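Serine-pyruvate aminotransferase (AgxT) (Sulfolobus solfataricus, PDB 3ZRR) probably catalyses amino-group transfer between serine and pyruvate and between alanine and glyoxylate, with pyridoxal 5'-phosphate as cofactor. Local coordinates at residues L57-G62 with G198-S203; T134-S139 with G169-K174; I160-V165 with D181-A186. All blocks are in the same frame, centred on the assembly; numbering follows the deposited sequence. Where two conformers were deposited one is given.

In the fold
Interactions 1 and 3 lie wholly buried in one mixed sheet, where strands 197-202 and 182-186 are neighbours and Leu199 O can bond to Thr185 N. Interaction 1 is an antiparallel pairing at one margin, interaction 3 a parallel pairing at the middle. Both rely on regular backbone hydrogen bonds; side chains are aliphatic in 1, while 3 adds a tyrosine ring and aspartates. Interaction 2 differs: a short strand with its lead-in residue and a loop meet through side chains and a water, mostly buried, Glu172 alone being exposed. It adjoins interaction 3, where the backbone of His135 bonds to Asp163. All three reach the bound PXG, at its phosphate (1), its O3 hydroxyl (2) and its pyridine ring (3).

Interaction 1: L57-G62 with G198-S203; sequences LIIPGG and GLLLLS. With PXG (3-[O-phosphonopyridoxyl]--amino-benzoic acid), chain C.
Leu57 and Ile59 pair with Leu200 and Gly198 through four backbone hydrogen bonds, which join 57-60 and 198-202 as antiparallel strands. Leu57 N and Leu200 O are 2.8 Å apart, and the reciprocal bond from Leu200 N to Leu57 O is equally short; Ile59 and Gly198 form the next hydrogen-bonded pair. Between them lies the non-hydrogen-bonded pair Ile58 and Leu199, where a CA-H...O contact brings Ile58 CA to 3.4 Å from Gly198 O.

Apolar packing occupies both faces. On the face of Leu57, Ile59 and Leu200, a chi1 of 67° places Ile59 CG1 between its own N and carbonyl carbon, on the side of Leu200, whose CD1 it meets at 4.0 Å. Leu57 CD1 meets Leu202 CD1 at 4.1 Å. From helix 223-234, Trp226 covers Leu57 and Ile59 and Met230 covers Leu57, so branched apolar side chains fill this layer. Behind it, Ile58 and Leu199 lie side by side with CG1 and CG 4.2 Å apart, beneath helix 31-48.

Glycines line the turn after 57-60 and the strand facing it. A side chain on Gly198 would run into Gly62 O, and one on Gly62 into the phosphate, since Gly62 CA is 3.5 Å from PXG OP1. Gly61 has backbone angles that would jam a side chain against the preceding carbonyl.

Gly62 is the N-cap of helix 63-68, whose Gly63 N and Thr64 OG1 hydrogen-bond to PXG. This strand, glycine turn and helix beside the single antiparallel strand of the large-domain sheet are characteristic of the cofactor site in fold type I pyridoxal-phosphate enzymes.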
loop_
_atom_site.group_PDB
_atom_site.type_symbol
_atom_site.label_atom_id
_atom_site.label_comp_id
_atom_site.label_asym_id
_atom_site.label_seq_id
_atom_site.Cartn_x
_atom_site.Cartn_y
_atom_site.Cartn_z
ATOM N N LEU A 57 -22.386 18.028 2.035
ATOM C CA LEU A 57 -21.890 17.502 3.297
ATOM C C LEU A 57 -21.486 16.055 3.096
ATOM O O LEU A 57 -22.099 15.322 2.294
ATOM C CB LEU A 57 -22.947 17.595 4.422
ATOM C CG LEU A 57 -23.446 18.993 4.815
ATOM C CD1 LEU A 57 -24.688 19.381 4.010
ATOM C CD2 LEU A 57 -23.716 19.135 6.301
ATOM N N ILE A 58 -20.446 15.664 3.825
ATOM C CA ILE A 58 -19.953 14.302 3.822
ATOM C C ILE A 58 -19.955 13.886 5.275
ATOM O O ILE A 58 -19.247 14.472 6.101
ATOM C CB ILE A 58 -18.556 14.231 3.182
ATOM C CG1 ILE A 58 -18.672 14.578 1.683
ATOM C CG2 ILE A 58 -17.929 12.862 3.374
ATOM C CD1 ILE A 58 -17.344 14.847 0.994
ATOM N N ILE A 59 -20.748 12.871 5.585
ATOM C CA ILE A 59 -20.920 12.418 6.964
ATOM C C ILE A 59 -20.541 10.937 7.106
ATOM O O ILE A 59 -20.503 10.218 6.123
ATOM C CB ILE A 59 -22.367 12.679 7.459
ATOM C CG1 ILE A 59 -23.366 11.789 6.691
ATOM C CG2 ILE A 59 -22.755 14.194 7.258
ATOM C CD1 ILE A 59 -24.799 11.750 7.342
ATOM N N PRO A 60 -20.252 10.478 8.334
ATOM C CA PRO A 60 -19.954 9.064 8.510
ATOM C C PRO A 60 -21.173 8.184 8.228
ATOM O O PRO A 60 -22.323 8.622 8.420
ATOM C CB PRO A 60 -19.575 8.970 10.006
ATOM C CG PRO A 60 -19.190 10.396 10.367
ATOM C CD PRO A 60 -20.146 11.215 9.599
ATOM N N GLY A 61 -20.909 6.951 7.801
ATOM C CA GLY A 61 -21.934 5.941 7.653
ATOM C C GLY A 61 -22.080 5.472 6.227
ATOM O O GLY A 61 -21.200 4.795 5.688
ATOM N N GLY A 62 -23.196 5.835 5.606
ATOM C CA GLY A 62 -23.451 5.425 4.212
ATOM C C GLY A 62 -24.727 6.047 3.706
ATOM O O GLY A 62 -25.176 7.072 4.238
ATOM N N GLY A 198 -21.650 8.831 4.009
ATOM C CA GLY A 198 -22.841 9.328 3.340
ATOM C C GLY A 198 -22.551 10.712 2.764
ATOM O O GLY A 198 -21.751 11.478 3.313
ATOM N N LEU A 199 -23.181 11.029 1.644
ATOM C CA LEU A 199 -22.888 12.279 0.947
ATOM C C LEU A 199 -24.196 12.949 0.592
ATOM O O LEU A 199 -25.116 12.291 0.097
ATOM C CB LEU A 199 -22.075 12.019 -0.328
ATOM C CG LEU A 199 -20.656 11.440 -0.183
ATOM C CD1 LEU A 199 -20.689 9.919 -0.148
ATOM C CD2 LEU A 199 -19.848 11.859 -1.371
ATOM N N LEU A 200 -24.279 14.251 0.841
ATOM C CA LEU A 200 -25.519 15.011 0.655
ATOM C C LEU A 200 -25.226 16.329 -0.037
ATOM O O LEU A 200 -24.170 16.935 0.184
ATOM C CB LEU A 200 -26.150 15.294 2.015
ATOM C CG LEU A 200 -26.575 14.025 2.789
ATOM C CD1 LEU A 200 -25.546 13.689 3.878
ATOM C CD2 LEU A 200 -27.987 14.153 3.326
ATOM N N LEU A 201 -26.144 16.746 -0.893
ATOM C CA LEU A 201 -26.124 18.076 -1.494
ATOM C C LEU A 201 -27.475 18.749 -1.226
ATOM O O LEU A 201 -28.537 18.247 -1.623
ATOM C CB LEU A 201 -25.873 17.993 -2.990
ATOM C CG LEU A 201 -25.705 19.367 -3.662
ATOM C CD1 LEU A 201 -24.319 20.005 -3.429
ATOM C CD2 LEU A 201 -25.999 19.229 -5.147
ATOM N N LEU A 202 -27.414 19.880 -0.539
ATOM C CA LEU A 202 -28.597 20.597 -0.101
ATOM C C LEU A 202 -28.799 21.869 -0.906
ATOM O O LEU A 202 -27.834 22.589 -1.197
ATOM C CB LEU A 202 -28.474 20.946 1.379
ATOM C CG LEU A 202 -29.049 19.904 2.340
ATOM C CD1 LEU A 202 -28.323 18.569 2.241
ATOM C CD2 LEU A 202 -28.943 20.427 3.761
ATOM N N SER A 203 -30.059 22.142 -1.255
ATOM C CA SER A 203 -30.423 23.408 -1.897
ATOM C C SER A 203 -30.261 24.600 -0.930
ATOM O O SER A 203 -30.159 24.403 0.279
ATOM C CB SER A 203 -31.867 23.345 -2.385
ATOM O OG SER A 203 -32.722 23.331 -1.258
HETATM N N1 PXG C . -30.392 3.439 -1.073
HETATM C C2 PXG C . -30.033 2.652 -2.109
HETATM C C2A PXG C . -30.661 2.866 -3.473
HETATM C C3 PXG C . -29.064 1.657 -1.916
HETATM O O3 PXG C . -28.709 0.893 -2.978
HETATM C C5 PXG C . -28.875 2.285 0.385
HETATM C C6 PXG C . -29.840 3.290 0.159
HETATM C C5A PXG C . -28.270 2.116 1.786
HETATM O OP4 PXG C . -26.882 2.450 1.709
HETATM P P PXG C . -25.888 2.028 2.870
HETATM O OP1 PXG C . -24.595 2.661 2.430
HETATM O OP2 PXG C . -25.932 0.506 2.896
HETATM O OP3 PXG C . -26.555 2.643 4.084
HETATM C C4 PXG C . -28.476 1.471 -0.670
HETATM C C4A PXG C . -27.413 0.413 -0.417
HETATM C C7 PXG C . -27.717 -5.432 -2.252
HETATM C C8 PXG C . -27.215 -4.265 -1.453
HETATM O O2 PXG C . -28.341 -6.350 -1.660
HETATM C C9 PXG C . -27.496 -2.949 -1.848
HETATM C C10 PXG C . -27.026 -1.875 -1.091
HETATM C C11 PXG C . -26.267 -2.149 0.049
HETATM C C12 PXG C . -25.978 -3.462 0.442
HETATM C C13 PXG C . -26.456 -4.519 -0.317
HETATM O O8 PXG C . -27.472 -5.449 -3.484
HETATM N N9 PXG C . -27.290 -0.593 -1.451
#

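Interaction 2: T134-S139 with G169-K174; sequences THVETS and GAEEVK. With PXG (3-[O-phosphonopyridoxyl]--amino-benzoic acid), chain C.
His135 and Glu171 have the nearest CA atoms of the two backbones, yet these are 8.9 Å apart, so a loop and a short strand with its lead-in residue meet through side chains rather than by pairing. The His135 ring extends away from its backbone N (chi1 -162°) and presents an edge to the other segment. Its CE1 lies 3.3 Å from Glu172 O and 3.8 Å from Val173 CG2, both near the ring plane. At the same edge a water joins His135 NE2 (2.9 Å) to Glu172 O, to which it donates. An imidazole suits this place because one edge offers a C-H to Glu172 O and a nitrogen to the water.

Glu171 bends at chi2 (-89°) and crosses Val136 at about a right angle, its OE2 3.7 Å from Val136 CG2. The buried carboxylate is satisfied elsewhere: OE1 forms a salt bridge with Arg143 and OE2 accepts from Asn299 N. Farther along, Thr138 OG1 is hydrogen-bonded to PXG O3 at 2.5 Å and to Ser166.

Around this contact, the His135 backbone bonds to Asp163 of strand 157-163, Val136 packs on Arg143 of strand 142-143, and Thr138 rests on Phe88 of helix 87-96.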
loop_
_atom_site.group_PDB
_atom_site.type_symbol
_atom_site.label_atom_id
_atom_site.label_comp_id
_atom_site.label_asym_id
_atom_site.label_seq_id
_atom_site.Cartn_x
_atom_site.Cartn_y
_atom_site.Cartn_z
ATOM N N THR A 134 -36.468 7.515 -5.033
ATOM C CA THR A 134 -35.289 6.685 -5.216
ATOM C C THR A 134 -34.918 6.743 -6.697
ATOM O O THR A 134 -35.684 6.267 -7.537
ATOM C CB THR A 134 -35.583 5.241 -4.868
ATOM O OG1 THR A 134 -36.235 5.174 -3.584
ATOM C CG2 THR A 134 -34.289 4.440 -4.847
ATOM N N HIS A 135 -33.757 7.325 -7.021
ATOM C CA HIS A 135 -33.366 7.451 -8.423
ATOM C C HIS A 135 -33.240 6.085 -9.102
ATOM O O HIS A 135 -33.897 5.831 -10.128
ATOM C CB HIS A 135 -32.074 8.244 -8.554
ATOM C CG HIS A 135 -31.834 8.782 -9.933
ATOM N ND1 HIS A 135 -30.843 9.700 -10.202
ATOM C CD2 HIS A 135 -32.455 8.535 -11.114
ATOM C CE1 HIS A 135 -30.849 9.992 -11.493
ATOM N NE2 HIS A 135 -31.823 9.305 -12.069
ATOM N N VAL A 136 -32.439 5.201 -8.522
ATOM C CA VAL A 136 -32.390 3.801 -8.968
ATOM C C VAL A 136 -32.678 2.892 -7.782
ATOM O O VAL A 136 -32.005 2.977 -6.750
ATOM C CB VAL A 136 -31.026 3.431 -9.583
ATOM C CG1 VAL A 136 -30.883 1.879 -9.762
ATOM C CG2 VAL A 136 -30.825 4.131 -10.914
ATOM N N GLU A 137 -33.689 2.042 -7.942
ATOM C CA GLU A 137 -34.070 1.074 -6.917
ATOM C C GLU A 137 -33.242 -0.177 -7.108
ATOM O O GLU A 137 -33.465 -0.974 -8.036
ATOM C CB GLU A 137 -35.579 0.754 -6.947
ATOM C CG GLU A 137 -35.973 -0.385 -6.019
ATOM C CD GLU A 137 -35.541 -0.140 -4.570
ATOM O OE1 GLU A 137 -35.975 0.873 -3.989
ATOM O OE2 GLU A 137 -34.782 -0.968 -4.018
ATOM N N THR A 138 -32.283 -0.337 -6.207
ATOM C CA THR A 138 -31.239 -1.330 -6.334
ATOM C C THR A 138 -31.813 -2.740 -6.313
ATOM O O THR A 138 -31.269 -3.626 -6.970
ATOM C CB THR A 138 -30.199 -1.143 -5.181
ATOM O OG1 THR A 138 -29.788 0.224 -5.175
ATOM C CG2 THR A 138 -28.951 -2.023 -5.388
ATOM N N SER A 139 -32.908 -2.948 -5.577
ATOM C CA SER A 139 -33.459 -4.291 -5.446
ATOM C C SER A 139 -34.093 -4.821 -6.745
ATOM O O SER A 139 -34.232 -6.017 -6.911
ATOM C CB SER A 139 -34.476 -4.350 -4.309
ATOM O OG SER A 139 -35.556 -3.457 -4.586
ATOM N N GLY A 169 -22.939 9.515 -10.125
ATOM C CA GLY A 169 -21.703 9.071 -10.782
ATOM C C GLY A 169 -21.898 8.127 -11.966
ATOM O O GLY A 169 -20.926 7.746 -12.617
ATOM N N ALA A 170 -23.149 7.765 -12.269
ATOM C CA ALA A 170 -23.434 6.811 -13.357
ATOM C C ALA A 170 -24.623 7.192 -14.255
ATOM O O ALA A 170 -24.570 7.011 -15.473
ATOM C CB ALA A 170 -23.657 5.440 -12.763
ATOM N N GLU A 171 -25.703 7.693 -13.646
ATOM C CA GLU A 171 -26.851 8.208 -14.380
ATOM C C GLU A 171 -26.740 9.720 -14.363
ATOM O O GLU A 171 -26.070 10.284 -13.484
ATOM C CB GLU A 171 -28.165 7.795 -13.696
ATOM C CG GLU A 171 -28.265 6.292 -13.320
ATOM C CD GLU A 171 -28.856 5.413 -14.433
ATOM O OE1 GLU A 171 -29.152 5.932 -15.540
ATOM O OE2 GLU A 171 -29.052 4.205 -14.182
ATOM N N GLU A 172 -27.398 10.373 -15.321
ATOM C CA GLU A 172 -27.483 11.823 -15.344
ATOM C C GLU A 172 -28.142 12.307 -14.070
ATOM O O GLU A 172 -29.208 11.798 -13.680
ATOM C CB GLU A 172 -28.283 12.313 -16.562
ATOM C CG GLU A 172 -28.568 13.816 -16.543
ATOM C CD GLU A 172 -29.531 14.265 -17.644
ATOM O OE1 GLU A 172 -30.607 13.642 -17.822
ATOM O OE2 GLU A 172 -29.222 15.266 -18.318
ATOM N N VAL A 173 -27.483 13.253 -13.408
ATOM C CA VAL A 173 -28.037 13.890 -12.230
ATOM C C VAL A 173 -27.868 15.406 -12.400
ATOM O O VAL A 173 -26.768 15.880 -12.673
ATOM C CB VAL A 173 -27.335 13.412 -10.936
ATOM C CG1 VAL A 173 -27.788 14.269 -9.738
ATOM C CG2 VAL A 173 -27.633 11.899 -10.685
ATOM N N LYS A 174 -28.948 16.168 -12.235
ATOM C CA LYS A 174 -28.863 17.628 -12.302
ATOM C C LYS A 174 -29.586 18.200 -11.096
ATOM O O LYS A 174 -30.749 18.598 -11.203
ATOM C CB LYS A 174 -29.516 18.164 -13.597
ATOM C CG LYS A 174 -28.949 17.642 -14.932
ATOM C CD LYS A 174 -27.618 18.291 -15.289
ATOM C CE LYS A 174 -27.419 18.373 -16.806
ATOM N NZ LYS A 174 -27.414 17.043 -17.480
HETATM N N1 PXG C . -30.392 3.439 -1.073
HETATM C C2 PXG C . -30.033 2.652 -2.109
HETATM C C2A PXG C . -30.661 2.866 -3.473
HETATM C C3 PXG C . -29.064 1.657 -1.916
HETATM O O3 PXG C . -28.709 0.893 -2.978
HETATM C C5 PXG C . -28.875 2.285 0.385
HETATM C C6 PXG C . -29.840 3.290 0.159
HETATM C C5A PXG C . -28.270 2.116 1.786
HETATM O OP4 PXG C . -26.882 2.450 1.709
HETATM P P PXG C . -25.888 2.028 2.870
HETATM O OP1 PXG C . -24.595 2.661 2.430
HETATM O OP2 PXG C . -25.932 0.506 2.896
HETATM O OP3 PXG C . -26.555 2.643 4.084
HETATM C C4 PXG C . -28.476 1.471 -0.670
HETATM C C4A PXG C . -27.413 0.413 -0.417
HETATM C C7 PXG C . -27.717 -5.432 -2.252
HETATM C C8 PXG C . -27.215 -4.265 -1.453
HETATM O O2 PXG C . -28.341 -6.350 -1.660
HETATM C C9 PXG C . -27.496 -2.949 -1.848
HETATM C C10 PXG C . -27.026 -1.875 -1.091
HETATM C C11 PXG C . -26.267 -2.149 0.049
HETATM C C12 PXG C . -25.978 -3.462 0.442
HETATM C C13 PXG C . -26.456 -4.519 -0.317
HETATM O O8 PXG C . -27.472 -5.449 -3.484
HETATM N N9 PXG C . -27.290 -0.593 -1.451
HETATM O O HOH W 1 -31.131 9.985 -14.827
#

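Interaction 3: I160-V165 with D181-A186. With PXG (3-[O-phosphonopyridoxyl]--amino-benzoic acid), chain C.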
loop_
_atom_site.group_PDB
_atom_site.type_symbol
_atom_site.label_atom_id
_atom_site.label_comp_id
_atom_site.label_asym_id
_atom_site.label_seq_id
_atom_site.Cartn_x
_atom_site.Cartn_y
_atom_site.Cartn_z
ATOM N N ILE A 160 -38.093 18.281 -1.747
ATOM C CA ILE A 160 -37.885 17.059 -2.535
ATOM C C ILE A 160 -36.497 16.448 -2.247
ATOM O O ILE A 160 -35.445 17.103 -2.412
ATOM C CB ILE A 160 -38.056 17.317 -4.050
ATOM C CG1 ILE A 160 -39.497 17.769 -4.367
ATOM C CG2 ILE A 160 -37.785 16.045 -4.860
ATOM C CD1 ILE A 160 -39.630 18.486 -5.730
ATOM N N VAL A 161 -36.505 15.191 -1.813
ATOM C CA VAL A 161 -35.265 14.462 -1.574
ATOM C C VAL A 161 -35.166 13.258 -2.512
ATOM O O VAL A 161 -36.163 12.565 -2.755
ATOM C CB VAL A 161 -35.109 14.024 -0.094
ATOM C CG1 VAL A 161 -36.307 13.226 0.377
ATOM C CG2 VAL A 161 -33.811 13.220 0.120
ATOM N N VAL A 162 -33.960 13.025 -3.033
ATOM C CA VAL A 162 -33.687 11.921 -3.955
ATOM C C VAL A 162 -32.545 11.063 -3.429
ATOM O O VAL A 162 -31.436 11.560 -3.236
ATOM C CB VAL A 162 -33.322 12.411 -5.401
ATOM C CG1 VAL A 162 -33.116 11.200 -6.358
ATOM C CG2 VAL A 162 -34.400 13.372 -5.959
ATOM N N ASP A 163 -32.842 9.784 -3.181
ATOM C CA ASP A 163 -31.813 8.778 -2.911
ATOM C C ASP A 163 -31.133 8.370 -4.235
ATOM O O ASP A 163 -31.728 7.672 -5.061
ATOM C CB ASP A 163 -32.457 7.576 -2.194
ATOM C CG ASP A 163 -31.547 6.364 -2.106
ATOM O OD1 ASP A 163 -30.343 6.428 -2.500
ATOM O OD2 ASP A 163 -32.082 5.328 -1.633
ATOM N N GLY A 164 -29.895 8.830 -4.419
ATOM C CA GLY A 164 -29.089 8.523 -5.614
ATOM C C GLY A 164 -27.921 7.580 -5.317
ATOM O O GLY A 164 -26.905 7.586 -6.027
ATOM N N VAL A 165 -28.050 6.769 -4.269
ATOM C CA VAL A 165 -26.987 5.807 -3.925
ATOM C C VAL A 165 -26.545 4.967 -5.147
ATOM O O VAL A 165 -25.338 4.823 -5.394
ATOM C CB VAL A 165 -27.356 4.909 -2.729
ATOM C CG1 VAL A 165 -26.370 3.738 -2.581
ATOM C CG2 VAL A 165 -27.397 5.725 -1.410
ATOM N N ASP A 181 -34.045 19.369 -3.348
ATOM C CA ASP A 181 -33.572 19.947 -2.072
ATOM C C ASP A 181 -32.493 19.165 -1.329
ATOM O O ASP A 181 -31.621 19.772 -0.672
ATOM C CB ASP A 181 -34.763 20.279 -1.190
ATOM C CG ASP A 181 -35.702 21.252 -1.880
ATOM O OD1 ASP A 181 -35.282 22.416 -2.079
ATOM O OD2 ASP A 181 -36.810 20.823 -2.268
ATOM N N VAL A 182 -32.551 17.835 -1.429
ATOM C CA VAL A 182 -31.478 16.989 -0.948
ATOM C C VAL A 182 -31.240 15.910 -1.976
ATOM O O VAL A 182 -32.139 15.140 -2.286
ATOM C CB VAL A 182 -31.800 16.305 0.410
ATOM C CG1 VAL A 182 -30.626 15.431 0.855
ATOM C CG2 VAL A 182 -32.137 17.333 1.479
ATOM N N TYR A 183 -30.030 15.861 -2.519
ATOM C CA TYR A 183 -29.635 14.744 -3.362
ATOM C C TYR A 183 -28.570 13.999 -2.600
ATOM O O TYR A 183 -27.597 14.594 -2.152
ATOM C CB TYR A 183 -29.089 15.216 -4.717
ATOM C CG TYR A 183 -29.637 14.400 -5.878
ATOM C CD1 TYR A 183 -29.287 13.047 -6.028
ATOM C CD2 TYR A 183 -30.503 14.974 -6.811
ATOM C CE1 TYR A 183 -29.781 12.284 -7.078
ATOM C CE2 TYR A 183 -31.011 14.218 -7.892
ATOM C CZ TYR A 183 -30.645 12.880 -8.018
ATOM O OH TYR A 183 -31.135 12.114 -9.058
ATOM N N LEU A 184 -28.747 12.704 -2.399
ATOM C CA LEU A 184 -27.790 12.025 -1.535
ATOM C C LEU A 184 -27.253 10.748 -2.180
ATOM O O LEU A 184 -27.881 10.168 -3.090
ATOM C CB LEU A 184 -28.394 11.768 -0.146
ATOM C CG LEU A 184 -29.560 10.773 -0.129
ATOM C CD1 LEU A 184 -29.075 9.323 -0.106
ATOM C CD2 LEU A 184 -30.458 11.042 1.104
ATOM N N THR A 185 -26.063 10.353 -1.746
ATOM C CA THR A 185 -25.484 9.093 -2.184
ATOM C C THR A 185 -24.568 8.539 -1.093
ATOM O O THR A 185 -24.583 9.028 0.050
ATOM C CB THR A 185 -24.786 9.206 -3.608
ATOM O OG1 THR A 185 -24.305 7.911 -4.014
ATOM C CG2 THR A 185 -23.612 10.196 -3.590
ATOM N N ALA A 186 -23.812 7.493 -1.433
ATOM C CA ALA A 186 -22.871 6.875 -0.522
ATOM C C ALA A 186 -21.522 6.784 -1.222
ATOM O O ALA A 186 -21.429 7.037 -2.416
ATOM C CB ALA A 186 -23.382 5.489 -0.078
HETATM N N1 PXG C . -30.392 3.439 -1.073
HETATM C C2 PXG C . -30.033 2.652 -2.109
HETATM C C2A PXG C . -30.661 2.866 -3.473
HETATM C C3 PXG C . -29.064 1.657 -1.916
HETATM O O3 PXG C . -28.709 0.893 -2.978
HETATM C C5 PXG C . -28.875 2.285 0.385
HETATM C C6 PXG C . -29.840 3.290 0.159
HETATM C C5A PXG C . -28.270 2.116 1.786
HETATM O OP4 PXG C . -26.882 2.450 1.709
HETATM P P PXG C . -25.888 2.028 2.870
HETATM O OP1 PXG C . -24.595 2.661 2.430
HETATM O OP2 PXG C . -25.932 0.506 2.896
HETATM O OP3 PXG C . -26.555 2.643 4.084
HETATM C C4 PXG C . -28.476 1.471 -0.670
HETATM C C4A PXG C . -27.413 0.413 -0.417
HETATM C C7 PXG C . -27.717 -5.432 -2.252
HETATM C C8 PXG C . -27.215 -4.265 -1.453
HETATM O O2 PXG C . -28.341 -6.350 -1.660
HETATM C C9 PXG C . -27.496 -2.949 -1.848
HETATM C C10 PXG C . -27.026 -1.875 -1.091
HETATM C C11 PXG C . -26.267 -2.149 0.049
HETATM C C12 PXG C . -25.978 -3.462 0.442
HETATM C C13 PXG C . -26.456 -4.519 -0.317
HETATM O O8 PXG C . -27.472 -5.449 -3.484
HETATM N N9 PXG C . -27.290 -0.593 -1.451
HETATM O O HOH W 2 -23.646 6.657 -6.356
#
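Val162 against Tyr183 typifies this contact, a buried pairing of neighbouring parallel strands, 160-163 and 182-186, at the middle of the seven-stranded sheet. The 15 residues linking the two segments contain neither helix nor strand. Backbone bonds alternate from strand to strand: Val182 N gives to Ile160 O, Val162 N to Val182 O (2.9 Å), Leu184 N to Val162 O, and Gly164 N to Leu184 O.

At the start of the pair Ile160 O takes a second bond, from Asp181 N at 2.8 Å. Ile160 N returns one to the anti lone pair of Asp181 OD2, an oxygen that also forms a salt bridge with Arg154, while OD1 accepts from Ser203 OG. An aspartate thus satisfies several donors where the strand begins.

Val162 CB lies over the Tyr183 ring in a CH-pi contact, 3.7 Å from its centroid and 10° off the normal. The ring edge faces Gly164 CA, 4.1 Å from Tyr183 CE1, where a side chain would clash. Were an alanine to replace Tyr183, Val162 would probably lose its aromatic cover and a gap would open between it and Val173. On the other face Val161, modelled in two conformers, lies beside Val182, while Val182 and Leu184 pack on Leu200 of strand 197-202.

At the end of the strand, Asp163 directs its carboxylate forward, CG opposite its own N (chi1 169°). OD1 accepts from Val165 N at 2.9 Å, an Asx turn that steadies the group. OD2 stands 2.6 Å from PXG N1, and Val165 lies over the pyridine ring with CG1 3.5 Å from PXG C3. An aspartate facing the pyridine nitrogen is consistent with fold type I aminotransferases, in which it probably helps keep that nitrogen protonated and the ring electron-withdrawing.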